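Local coordinates for putative glucoamylase (PDB 4QT9), which probably hydrolyses glycosidic bonds in carbohydrates, as a putative glucoamylase built on an alpha/alpha toroid fold, at residues Y266-G270 / L271-G275; P282-F285 / H286-N290; A258-L261 / F262-Q265. All blocks are in the same frame, centred on the assembly; numbering follows the deposited sequence. Where two conformers were deposited one is given.

The three contacts follow one another along a single part of the chain, with contact 3 (258-265) running directly into contact 1 (266-275), and contact 2 (282-290) spanning the start of helix 284-301. Their centres lie about 11 Å (contacts 1 and 2), 12 Å (2 and 3) and 13 Å (1 and 3) apart. Selenomethionine Met-288 of contact 2 joins all three: its CG lies 3.7 Å from Phe-268 CE2 of contact 1, and its SE 3.7 Å from Ala-264 CA of contact 3. Contact 3 is the one beside a bound acetate, about 4 Å from the Trp-263 side chain and probably from the crystallisation liquor.

Contact 1: Y266-G270 / L271-G275; sequences YSFLG and LDPVG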
loop_
_atom_site.group_PDB
_atom_site.type_symbol
_atom_site.label_atom_id
_atom_site.label_comp_id
_atom_site.label_asym_id
_atom_site.label_seq_id
_atom_site.Cartn_x
_atom_site.Cartn_y
_atom_site.Cartn_z
ATOM N N TYR A 266 -2.928 2.427 -2.144
ATOM C CA TYR A 266 -2.679 1.736 -0.841
ATOM C C TYR A 266 -3.966 1.437 -0.032
ATOM O O TYR A 266 -4.131 0.306 0.435
ATOM C CB TYR A 266 -1.728 2.554 0.046
ATOM C CG TYR A 266 -0.269 2.622 -0.347
ATOM C CD1 TYR A 266 0.173 2.133 -1.578
ATOM C CD2 TYR A 266 0.686 3.149 0.528
ATOM C CE1 TYR A 266 1.518 2.193 -1.939
ATOM C CE2 TYR A 266 2.039 3.179 0.192
ATOM C CZ TYR A 266 2.439 2.750 -1.062
ATOM O OH TYR A 266 3.755 2.860 -1.420
ATOM N N SER A 267 -4.877 2.434 0.115
ATOM C CA SER A 267 -6.116 2.214 0.876
ATOM C C SER A 267 -7.155 1.435 0.066
ATOM O O SER A 267 -8.205 1.130 0.606
ATOM C CB SER A 267 -6.726 3.539 1.330
ATOM O OG SER A 267 -5.950 4.092 2.375
ATOM N N PHE A 268 -6.868 1.100 -1.205
ATOM C CA PHE A 268 -7.838 0.401 -2.046
ATOM C C PHE A 268 -7.379 -0.989 -2.485
ATOM O O PHE A 268 -7.952 -1.555 -3.416
ATOM C CB PHE A 268 -8.200 1.278 -3.259
ATOM C CG PHE A 268 -8.879 2.544 -2.800
ATOM C CD1 PHE A 268 -10.148 2.506 -2.220
ATOM C CD2 PHE A 268 -8.229 3.768 -2.876
ATOM C CE1 PHE A 268 -10.761 3.678 -1.767
ATOM C CE2 PHE A 268 -8.847 4.936 -2.427
ATOM C CZ PHE A 268 -10.103 4.883 -1.869
ATOM N N LEU A 269 -6.412 -1.580 -1.757
ATOM C CA LEU A 269 -5.937 -2.949 -2.029
ATOM C C LEU A 269 -6.952 -3.966 -1.513
ATOM O O LEU A 269 -7.234 -4.958 -2.196
ATOM C CB LEU A 269 -4.559 -3.209 -1.440
ATOM C CG LEU A 269 -3.397 -2.308 -1.879
ATOM C CD1 LEU A 269 -2.124 -2.809 -1.239
ATOM C CD2 LEU A 269 -3.185 -2.350 -3.356
ATOM N N GLY A 270 -7.523 -3.679 -0.345
ATOM C CA GLY A 270 -8.553 -4.497 0.281
ATOM C C GLY A 270 -9.895 -3.811 0.179
ATOM O O GLY A 270 -10.910 -4.436 -0.162
ATOM N N LEU A 271 -9.904 -2.507 0.497
ATOM C CA LEU A 271 -11.100 -1.674 0.392
ATOM C C LEU A 271 -11.488 -1.551 -1.102
ATOM O O LEU A 271 -10.743 -0.973 -1.873
ATOM C CB LEU A 271 -10.838 -0.304 1.032
ATOM C CG LEU A 271 -12.009 0.694 1.034
ATOM C CD1 LEU A 271 -13.114 0.254 1.975
ATOM C CD2 LEU A 271 -11.538 2.066 1.427
ATOM N N ASP A 272 -12.606 -2.170 -1.507
ATOM C CA ASP A 272 -13.057 -2.182 -2.894
ATOM C C ASP A 272 -13.563 -0.767 -3.316
ATOM O O ASP A 272 -14.577 -0.301 -2.781
ATOM C CB ASP A 272 -14.157 -3.256 -3.044
ATOM C CG ASP A 272 -14.643 -3.574 -4.443
ATOM O OD1 ASP A 272 -14.252 -2.857 -5.395
ATOM O OD2 ASP A 272 -15.470 -4.501 -4.584
ATOM N N PRO A 273 -12.889 -0.058 -4.269
ATOM C CA PRO A 273 -13.384 1.293 -4.643
ATOM C C PRO A 273 -14.612 1.265 -5.532
ATOM O O PRO A 273 -15.315 2.283 -5.608
ATOM C CB PRO A 273 -12.207 1.935 -5.384
ATOM C CG PRO A 273 -11.386 0.786 -5.889
ATOM C CD PRO A 273 -11.657 -0.417 -4.999
ATOM N N VAL A 274 -14.884 0.129 -6.212
ATOM C CA VAL A 274 -16.003 0.045 -7.162
ATOM C C VAL A 274 -17.368 0.248 -6.435
ATOM O O VAL A 274 -17.730 -0.507 -5.534
ATOM C CB VAL A 274 -15.977 -1.238 -8.033
ATOM C CG1 VAL A 274 -17.152 -1.252 -9.027
ATOM C CG2 VAL A 274 -14.634 -1.364 -8.777
ATOM N N GLY A 275 -18.050 1.321 -6.804
ATOM C CA GLY A 275 -19.339 1.688 -6.225
ATOM C C GLY A 275 -19.268 2.242 -4.814
ATOM O O GLY A 275 -20.307 2.449 -4.196
#
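Phe-268 and Leu-271 lie side by side and point the same way, Phe-268 CE1 touching Leu-271 CD2 at 3.7 Å. In Leu-271, CG is anti to the backbone N (chi1 -179°), which puts it beside the carbonyl carbon and carries CD2 to the phenylalanine ring. In Phe-268, CG is instead anti to the carbonyl carbon (chi1 -64°) and lies beside the backbone N. The carbonyl oxygen of Leu-271 comes up to the edge of the phenylalanine ring, near its plane, 3.5 Å from Phe-268 CD1. The same oxygen receives a CA-H...O contact from Phe-268 CA at 3.2 Å, so one acceptor faces both the backbone and the ring of this residue. Leu-271 also presses on the backbone, its CB 3.0 Å from Ser-267 O, a tight approach. Farther along, Pro-273 meets the ring obliquely, its CB 3.8 Å from Phe-268 CD1, and the two side chains are inclined to each other without stacking.

Across the turn the cohesion is therefore largely apolar, while several backbone polar atoms and the serine hydroxyl bond to other parts of the protein. Phe-268 O accepts from Trp-411 NE1, Gly-270 N donates to Gln-143 OE1, and Ser-267 OG donates to Glu-207 O and accepts from Ile-210 N. Leu-271 also packs on Met-209, Ile-210 and Ile-213 of helix 209-217, and Leu-269 reaches Val-400 and Met-401 of helix 392-406. Beyond the turn, Asp-272 OD1 accepts from Val-274 N at 3.2 Å, met from above the carboxylate plane. This geometry is an Asx turn, set in a buried loop that packs between helices of the alpha/alpha toroid.

Contact 2: P282-F285 / H286-N290; sequences PSYF and HEMRN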
loop_
_atom_site.group_PDB
_atom_site.type_symbol
_atom_site.label_atom_id
_atom_site.label_comp_id
_atom_site.label_asym_id
_atom_site.label_seq_id
_atom_site.Cartn_x
_atom_site.Cartn_y
_atom_site.Cartn_z
ATOM N N PRO A 282 -18.991 11.148 -4.082
ATOM C CA PRO A 282 -20.066 10.336 -4.688
ATOM C C PRO A 282 -19.569 9.020 -5.319
ATOM O O PRO A 282 -20.390 8.120 -5.549
ATOM C CB PRO A 282 -20.664 11.269 -5.744
ATOM C CG PRO A 282 -19.554 12.185 -6.099
ATOM C CD PRO A 282 -18.804 12.415 -4.825
ATOM N N SER A 283 -18.234 8.897 -5.571
ATOM C CA SER A 283 -17.587 7.698 -6.129
ATOM C C SER A 283 -16.070 7.743 -5.939
ATOM O O SER A 283 -15.379 8.483 -6.654
ATOM C CB SER A 283 -17.906 7.539 -7.623
ATOM O OG SER A 283 -17.209 6.432 -8.187
ATOM N N TYR A 284 -15.546 6.919 -5.012
ATOM C CA TYR A 284 -14.099 6.814 -4.784
ATOM C C TYR A 284 -13.425 6.207 -6.030
ATOM O O TYR A 284 -12.313 6.621 -6.392
ATOM C CB TYR A 284 -13.798 6.043 -3.482
ATOM C CG TYR A 284 -14.005 6.939 -2.275
ATOM C CD1 TYR A 284 -13.050 7.888 -1.917
ATOM C CD2 TYR A 284 -15.202 6.923 -1.567
ATOM C CE1 TYR A 284 -13.259 8.762 -0.852
ATOM C CE2 TYR A 284 -15.419 7.787 -0.492
ATOM C CZ TYR A 284 -14.436 8.696 -0.130
ATOM O OH TYR A 284 -14.638 9.583 0.906
ATOM N N PHE A 285 -14.157 5.343 -6.773
ATOM C CA PHE A 285 -13.625 4.777 -8.026
ATOM C C PHE A 285 -13.305 5.879 -9.066
ATOM O O PHE A 285 -12.220 5.872 -9.659
ATOM C CB PHE A 285 -14.611 3.761 -8.653
ATOM C CG PHE A 285 -14.053 3.110 -9.899
ATOM C CD1 PHE A 285 -13.199 2.015 -9.807
ATOM C CD2 PHE A 285 -14.318 3.640 -11.161
ATOM C CE1 PHE A 285 -12.655 1.435 -10.959
ATOM C CE2 PHE A 285 -13.760 3.072 -12.305
ATOM C CZ PHE A 285 -12.943 1.964 -12.200
ATOM N N HIS A 286 -14.274 6.795 -9.297
ATOM C CA HIS A 286 -14.105 7.849 -10.285
ATOM C C HIS A 286 -13.101 8.896 -9.810
ATOM O O HIS A 286 -12.364 9.404 -10.635
ATOM C CB HIS A 286 -15.452 8.459 -10.671
ATOM C CG HIS A 286 -16.276 7.514 -11.488
ATOM N ND1 HIS A 286 -17.307 6.791 -10.928
ATOM C CD2 HIS A 286 -16.126 7.132 -12.777
ATOM C CE1 HIS A 286 -17.788 6.037 -11.900
ATOM N NE2 HIS A 286 -17.111 6.211 -13.032
ATOM N N GLU A 287 -12.987 9.141 -8.498
ATOM C CA GLU A 287 -11.990 10.086 -7.979
ATOM C C GLU A 287 -10.573 9.578 -8.248
ATOM O O GLU A 287 -9.742 10.317 -8.773
ATOM C CB GLU A 287 -12.194 10.354 -6.462
ATOM C CG GLU A 287 -11.227 11.383 -5.881
ATOM C CD GLU A 287 -11.275 12.802 -6.440
ATOM O OE1 GLU A 287 -12.233 13.147 -7.171
ATOM O OE2 GLU A 287 -10.370 13.590 -6.089
HETATM N N MSE A 288 -10.333 8.306 -7.952
HETATM C CA MSE A 288 -9.032 7.646 -8.110
HETATM C C MSE A 288 -8.693 7.393 -9.574
HETATM O O MSE A 288 -7.508 7.436 -9.936
HETATM C CB MSE A 288 -8.968 6.353 -7.285
HETATM C CG MSE A 288 -9.077 6.594 -5.765
HETATM SE SE MSE A 288 -8.198 8.256 -5.063
HETATM C CE MSE A 288 -9.675 8.800 -3.800
ATOM N N ARG A 289 -9.722 7.153 -10.417
ATOM C CA ARG A 289 -9.531 6.998 -11.854
ATOM C C ARG A 289 -9.067 8.354 -12.405
ATOM O O ARG A 289 -8.119 8.401 -13.184
ATOM C CB ARG A 289 -10.819 6.509 -12.546
ATOM C CG ARG A 289 -10.712 6.410 -14.070
ATOM C CD ARG A 289 -11.997 5.941 -14.716
ATOM N NE ARG A 289 -12.020 6.256 -16.149
ATOM C CZ ARG A 289 -11.558 5.456 -17.108
ATOM N NH1 ARG A 289 -11.018 4.281 -16.800
ATOM N NH2 ARG A 289 -11.628 5.826 -18.379
ATOM N N ASN A 290 -9.689 9.460 -11.933
ATOM C CA ASN A 290 -9.322 10.808 -12.379
ATOM C C ASN A 290 -7.932 11.186 -11.928
ATOM O O ASN A 290 -7.221 11.825 -12.691
ATOM C CB ASN A 290 -10.337 11.845 -11.919
ATOM C CG ASN A 290 -11.502 11.888 -12.845
ATOM O OD1 ASN A 290 -11.601 11.080 -13.781
ATOM N ND2 ASN A 290 -12.394 12.832 -12.621
#
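Ser-283 and His-286 meet at the start of helix 284-301, where Ser-283 is the N-cap. Its OG, anti to the backbone N (chi1 176°), accepts from His-286 N at 3.2 Å with an N-H...O angle of 164°. That oxygen also shares a hydrogen bond with His-286 ND1 at 2.8 Å, either being a possible donor; the hydroxyl thus caps the first turn and, in the conformer described, also holds the imidazole. The serine carbonyl then takes Glu-287 N. Tyr-284 is next: its O accepts from Met-288 N, and its ring edge at CD1 is met nearly in plane by the selenomethionine methyl CE, 4.0 Å away. The phenol OH bonds to Asp-278 outside the helix, while the carboxylate of Glu-287 is held by Tyr-253 and the backbone of His-250. Phe-285 closes the segment, its O accepting from Arg-289 N at 2.9 Å. The two side chains run at a slant, Phe-285 CE2 4.1 Å from Arg-289 CD, yet ring and guanidinium planes are nearly parallel; the guanidinium bonds to Tyr-350 O. With that same His-286 conformer Phe-285 forms an edge-to-face, T-shaped pair, planes at 85°, its CD2 4.1 Å above the imidazole centre.

Contact 3: A258-L261 / F262-Q265; sequences AGPL and FWAQ
The backbone turns through a short 3-10 segment, in which Trp-263 N bonds to Pro-260 O at 3.1 Å and Ala-264 N to Leu-261 O at 3.0 Å. Over one face of the indole lie two carbon groups. Pro-260 CD is 3.8 Å from the centroid of the Trp-263 five-membered ring and 17° off its normal, while Gly-259 CA stands 4.2 Å from the centroid of the six-membered ring; both are CH-pi contacts. Pro-260 also touches a second ring, with CG 3.5 Å from Phe-262 CE1, and lies alongside that side chain. The phenylalanine reaches it by placing CG between the backbone N and the carbonyl carbon (chi1 80°). The indole edge in turn covers the Phe-262 face, Trp-263 CD1 standing 3.4 Å above the ring centre. Farther on, Leu-261 crosses Gln-265 at about a right angle, its CG 3.8 Å from Gln-265 NE2, and its CD1 rests against Ala-264 CB. The amide nitrogen of Gln-265 is hydrogen-bonded to Ala-343 O and Ser-347 OG. Dispersion and weak CH-pi attraction from proline, glycine and phenylalanine thus contribute to fixing the indole, and the acetate near its side chain leaves a pocket there a mere possibility.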
loop_
_atom_site.group_PDB
_atom_site.type_symbol
_atom_site.label_atom_id
_atom_site.label_comp_id
_atom_site.label_asym_id
_atom_site.label_seq_id
_atom_site.Cartn_x
_atom_site.Cartn_y
_atom_site.Cartn_z
ATOM N N ALA A 258 -2.676 17.558 -6.809
ATOM C CA ALA A 258 -2.819 16.132 -7.173
ATOM C C ALA A 258 -1.618 15.347 -6.643
ATOM O O ALA A 258 -0.477 15.574 -7.047
ATOM C CB ALA A 258 -2.950 15.974 -8.689
ATOM N N GLY A 259 -1.867 14.449 -5.720
ATOM C CA GLY A 259 -0.775 13.712 -5.096
ATOM C C GLY A 259 -0.101 12.660 -5.960
ATOM O O GLY A 259 -0.539 12.374 -7.088
ATOM N N PRO A 260 0.953 12.028 -5.392
ATOM C CA PRO A 260 1.607 10.897 -6.087
ATOM C C PRO A 260 0.579 9.775 -6.247
ATOM O O PRO A 260 -0.337 9.637 -5.408
ATOM C CB PRO A 260 2.768 10.530 -5.163
ATOM C CG PRO A 260 2.377 11.026 -3.840
ATOM C CD PRO A 260 1.555 12.257 -4.066
ATOM N N LEU A 261 0.688 9.011 -7.344
ATOM C CA LEU A 261 -0.329 8.023 -7.686
ATOM C C LEU A 261 -0.568 6.932 -6.605
ATOM O O LEU A 261 -1.696 6.442 -6.538
ATOM C CB LEU A 261 -0.064 7.399 -9.072
ATOM C CG LEU A 261 -1.309 6.886 -9.833
ATOM C CD1 LEU A 261 -2.545 7.712 -9.558
ATOM C CD2 LEU A 261 -1.045 6.782 -11.310
ATOM N N PHE A 262 0.400 6.646 -5.698
ATOM C CA PHE A 262 0.170 5.613 -4.664
ATOM C C PHE A 262 -0.996 5.982 -3.713
ATOM O O PHE A 262 -1.587 5.090 -3.108
ATOM C CB PHE A 262 1.441 5.267 -3.871
ATOM C CG PHE A 262 1.844 6.211 -2.765
ATOM C CD1 PHE A 262 2.671 7.302 -3.024
ATOM C CD2 PHE A 262 1.413 6.002 -1.455
ATOM C CE1 PHE A 262 3.078 8.143 -1.981
ATOM C CE2 PHE A 262 1.828 6.838 -0.422
ATOM C CZ PHE A 262 2.641 7.906 -0.690
ATOM N N TRP A 263 -1.357 7.282 -3.631
ATOM C CA TRP A 263 -2.472 7.764 -2.791
ATOM C C TRP A 263 -3.821 7.216 -3.270
ATOM O O TRP A 263 -4.756 7.176 -2.498
ATOM C CB TRP A 263 -2.530 9.284 -2.794
ATOM C CG TRP A 263 -1.486 9.989 -1.978
ATOM C CD1 TRP A 263 -0.280 9.497 -1.569
ATOM C CD2 TRP A 263 -1.508 11.368 -1.601
ATOM N NE1 TRP A 263 0.440 10.480 -0.941
ATOM C CE2 TRP A 263 -0.309 11.630 -0.905
ATOM C CE3 TRP A 263 -2.449 12.401 -1.745
ATOM C CZ2 TRP A 263 -0.026 12.885 -0.349
ATOM C CZ3 TRP A 263 -2.149 13.652 -1.233
ATOM C CH2 TRP A 263 -0.941 13.890 -0.561
ATOM N N ALA A 264 -3.907 6.792 -4.547
ATOM C CA ALA A 264 -5.095 6.202 -5.167
ATOM C C ALA A 264 -5.107 4.668 -5.044
ATOM O O ALA A 264 -6.079 4.032 -5.455
ATOM C CB ALA A 264 -5.135 6.602 -6.644
ATOM N N GLN A 265 -4.039 4.075 -4.460
ATOM C CA GLN A 265 -3.838 2.631 -4.447
ATOM C C GLN A 265 -3.772 1.958 -3.094
ATOM O O GLN A 265 -4.421 0.928 -2.959
ATOM C CB GLN A 265 -2.541 2.273 -5.224
ATOM C CG GLN A 265 -2.616 2.795 -6.689
ATOM C CD GLN A 265 -1.302 3.051 -7.393
ATOM O OE1 GLN A 265 -0.212 3.031 -6.799
ATOM N NE2 GLN A 265 -1.383 3.269 -8.704
#